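Long-range contact in flagellar hook-associated protein (Burkholderia pseudomallei, PDB 4UT1), which probably serves as a structural component of the bacterial flagellum, forming the junction at the end of the hook: residues 260-265 with 277-282. Numbering follows the deposited sequence.
Sequences LTIVSK and QYLPDV. With EDO (1,2-ethanediol), chain O.
The edge of an antiparallel sheet, where S264 and Q277 pair across a β-hairpin, illustrates how a short final strand is held by few bonds before the chain departs. These two residues form a hydrogen-bonded pair: Q277 N reaches S264 O at 2.9 Å in a nearly straight bond (177°), and S264 N returns to Q277 O at 3.0 Å, both donors lying in the carbonyl plane. V263 and Y278 follow as a non-hydrogen-bonded pair. Both side chains leave on the same face and run side by side; with CG of the tyrosine anti to its carbonyl carbon (chi1 -72°), Y278 CD1 lies 3.6 Å from V263 CG1. A more bent bond, L279 N to I262 O (3.2 Å, 144°), follows, and beyond it the chain from P280 onward turns away from strand 260-265. A 1,2-ethanediol, probably from the crystallisation liquor, lies here beside T261 OG1 and L279 O. The threonine hydroxyl also lies 3.1 Å from D281 OD1, whereas OD2 of that carboxylate forms a salt bridge with R296 of helix 287-322. On its other side strand 260-265 pairs with strand 244-252, while I262 packs on V173 of helix 134-193, joining the sheet to the long helices.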
ATOM      1  N   LEU A 260     -12.576   7.725  14.226  1.00 12.51           N
ATOM      2  CA  LEU A 260     -13.462   8.743  14.768  1.00  9.63           C
ATOM      3  C   LEU A 260     -13.039  10.137  14.356  1.00 14.50           C
ATOM      4  O   LEU A 260     -11.852  10.421  14.187  1.00 13.21           O
ATOM      5  CB  LEU A 260     -13.507   8.671  16.301  1.00 13.11           C
ATOM      6  CG  LEU A 260     -13.925   7.343  16.912  1.00 16.97           C
ATOM      7  CD1 LEU A 260     -14.024   7.489  18.432  1.00 15.77           C
ATOM      8  CD2 LEU A 260     -15.232   6.857  16.317  1.00 15.54           C
ATOM      9  N   THR A 261     -14.026  11.019  14.224  1.00 14.38           N
ATOM     10  CA  THR A 261     -13.754  12.404  13.902  1.00 13.46           C
ATOM     11  C   THR A 261     -14.481  13.252  14.946  1.00 15.25           C
ATOM     12  O   THR A 261     -15.276  12.729  15.729  1.00 14.43           O
ATOM     13  CB  THR A 261     -14.211  12.755  12.470  1.00 17.89           C
ATOM     14  OG1 THR A 261     -13.828  14.100  12.156  1.00 24.64           O
ATOM     15  CG2 THR A 261     -15.722  12.614  12.332  1.00 15.87           C
ATOM     16  N   ILE A 262     -14.183  14.544  14.983  1.00 14.79           N
ATOM     17  CA  ILE A 262     -14.814  15.440  15.947  1.00 17.85           C
ATOM     18  C   ILE A 262     -15.991  16.186  15.311  1.00 16.28           C
ATOM     19  O   ILE A 262     -15.921  16.622  14.159  1.00 20.84           O
ATOM     20  CB  ILE A 262     -13.805  16.458  16.495  1.00 20.38           C
ATOM     21  CG1 ILE A 262     -12.502  15.753  16.895  1.00 21.83           C
ATOM     22  CG2 ILE A 262     -14.403  17.235  17.651  1.00 16.82           C
ATOM     23  CD1 ILE A 262     -12.688  14.683  17.932  1.00 19.20           C
ATOM     24  N   VAL A 263     -17.081  16.316  16.056  1.00 17.58           N
ATOM     25  CA  VAL A 263     -18.218  17.075  15.586  1.00 17.99           C
ATOM     26  C   VAL A 263     -18.685  17.999  16.687  1.00 19.02           C
ATOM     27  O   VAL A 263     -18.370  17.793  17.870  1.00 11.87           O
ATOM     28  CB  VAL A 263     -19.395  16.166  15.147  1.00 19.25           C
ATOM     29  CG1 VAL A 263     -18.942  15.195  14.068  1.00 16.76           C
ATOM     30  CG2 VAL A 263     -19.981  15.412  16.341  1.00 17.19           C
ATOM     31  N   SER A 264     -19.426  19.022  16.287  1.00 18.59           N
ATOM     32  CA  SER A 264     -20.134  19.858  17.251  1.00 20.17           C
ATOM     33  C   SER A 264     -21.628  19.569  17.167  1.00 21.70           C
ATOM     34  O   SER A 264     -22.172  19.389  16.078  1.00 21.62           O
ATOM     35  CB  SER A 264     -19.855  21.333  17.001  1.00 18.50           C
ATOM     36  OG  SER A 264     -20.340  21.731  15.733  1.00 26.82           O
ATOM     37  N   LYS A 265     -22.277  19.508  18.325  1.00 26.95           N
ATOM     38  CA  LYS A 265     -23.690  19.171  18.400  1.00 26.21           C
ATOM     39  C   LYS A 265     -24.527  20.387  18.780  1.00 29.79           C
ATOM     40  O   LYS A 265     -25.701  20.258  19.123  1.00 33.57           O
ATOM     41  CB  LYS A 265     -23.915  18.035  19.404  1.00 27.07           C
ATOM     42  CG  LYS A 265     -23.071  16.794  19.130  1.00 32.34           C
ATOM     43  CD  LYS A 265     -23.607  15.570  19.863  1.00 36.72           C
ATOM     44  CE  LYS A 265     -24.967  15.150  19.318  1.00 44.94           C
ATOM     45  NZ  LYS A 265     -24.908  14.785  17.869  1.00 40.18           N
ATOM     46  N   GLN A 277     -22.453  18.993  13.174  1.00 19.88           N
ATOM     47  CA  GLN A 277     -21.492  19.669  12.318  1.00 21.96           C
ATOM     48  C   GLN A 277     -20.178  18.915  12.289  1.00 23.16           C
ATOM     49  O   GLN A 277     -19.555  18.707  13.331  1.00 24.47           O
ATOM     50  CB  GLN A 277     -21.243  21.097  12.796  1.00 23.60           C
ATOM     51  CG  GLN A 277     -22.396  22.030  12.563  1.00 25.56           C
ATOM     52  CD  GLN A 277     -22.998  21.871  11.176  1.00 23.71           C
ATOM     53  OE1 GLN A 277     -24.165  21.511  11.049  1.00 27.23           O
ATOM     54  NE2 GLN A 277     -22.203  22.120  10.135  1.00 19.14           N
ATOM     55  N   TYR A 278     -19.756  18.511  11.099  1.00 19.59           N
ATOM     56  CA  TYR A 278     -18.485  17.812  10.948  1.00 25.26           C
ATOM     57  C   TYR A 278     -17.320  18.782  10.868  1.00 28.69           C
ATOM     58  O   TYR A 278     -17.139  19.445   9.849  1.00 32.51           O
ATOM     59  CB  TYR A 278     -18.463  16.961   9.686  1.00 24.14           C
ATOM     60  CG  TYR A 278     -19.315  15.720   9.691  1.00 27.34           C
ATOM     61  CD1 TYR A 278     -19.025  14.650  10.526  1.00 21.14           C
ATOM     62  CD2 TYR A 278     -20.374  15.594   8.803  1.00 27.30           C
ATOM     63  CE1 TYR A 278     -19.797  13.498  10.504  1.00 26.05           C
ATOM     64  CE2 TYR A 278     -21.145  14.453   8.764  1.00 31.11           C
ATOM     65  CZ  TYR A 278     -20.858  13.409   9.616  1.00 32.58           C
ATOM     66  OH  TYR A 278     -21.645  12.280   9.564  1.00 33.81           O
ATOM     67  N   LEU A 279     -16.502  18.833  11.911  1.00 25.52           N
ATOM     68  CA  LEU A 279     -15.296  19.649  11.880  1.00 26.75           C
ATOM     69  C   LEU A 279     -14.152  18.894  11.186  1.00 27.99           C
ATOM     70  O   LEU A 279     -13.769  17.806  11.621  1.00 30.36           O
ATOM     71  CB  LEU A 279     -14.886  20.043  13.297  1.00 24.37           C
ATOM     72  CG  LEU A 279     -16.015  20.469  14.239  1.00 26.17           C
ATOM     73  CD1 LEU A 279     -15.457  20.819  15.602  1.00 25.35           C
ATOM     74  CD2 LEU A 279     -16.799  21.642  13.663  1.00 25.89           C
ATOM     75  N   PRO A 280     -13.602  19.470  10.107  1.00 29.35           N
ATOM     76  CA  PRO A 280     -12.521  18.831   9.341  1.00 28.96           C
ATOM     77  C   PRO A 280     -11.292  18.561  10.206  1.00 28.02           C
ATOM     78  O   PRO A 280     -10.889  19.458  10.944  1.00 30.28           O
ATOM     79  CB  PRO A 280     -12.194  19.864   8.258  1.00 30.02           C
ATOM     80  CG  PRO A 280     -13.405  20.755   8.191  1.00 29.40           C
ATOM     81  CD  PRO A 280     -13.953  20.801   9.578  1.00 30.35           C
ATOM     82  N   ASP A 281     -10.714  17.365  10.118  1.00 30.22           N
ATOM     83  CA  ASP A 281      -9.524  17.028  10.909  1.00 29.58           C
ATOM     84  C   ASP A 281      -8.449  18.108  10.792  1.00 29.15           C
ATOM     85  O   ASP A 281      -7.832  18.502  11.782  1.00 27.19           O
ATOM     86  CB  ASP A 281      -8.936  15.678  10.476  1.00 27.33           C
ATOM     87  CG  ASP A 281      -9.801  14.501  10.884  1.00 26.82           C
ATOM     88  OD1 ASP A 281     -10.908  14.711  11.417  1.00 30.09           O
ATOM     89  OD2 ASP A 281      -9.378  13.355  10.651  1.00 26.92           O
ATOM     90  N   VAL A 282      -8.243  18.589   9.572  1.00 29.34           N
ATOM     91  CA  VAL A 282      -7.177  19.542   9.302  1.00 30.84           C
ATOM     92  C   VAL A 282      -7.390  20.890  10.005  1.00 29.75           C
ATOM     93  O   VAL A 282      -6.433  21.626  10.239  1.00 31.11           O
ATOM     94  CB  VAL A 282      -7.025  19.773   7.787  1.00 31.73           C
ATOM     95  CG1 VAL A 282      -8.287  20.433   7.215  1.00 32.03           C
ATOM     96  CG2 VAL A 282      -5.788  20.605   7.494  1.00 31.62           C
TER
HETATM   97  C1  EDO O1641     -15.175  16.173   8.381  1.00 30.13           C
HETATM   98  O1  EDO O1641     -15.932  15.223   7.627  1.00 36.24           O
HETATM   99  C2  EDO O1641     -14.263  15.410   9.331  1.00 30.22           C
HETATM  100  O2  EDO O1641     -14.667  15.671  10.685  1.00 33.76           O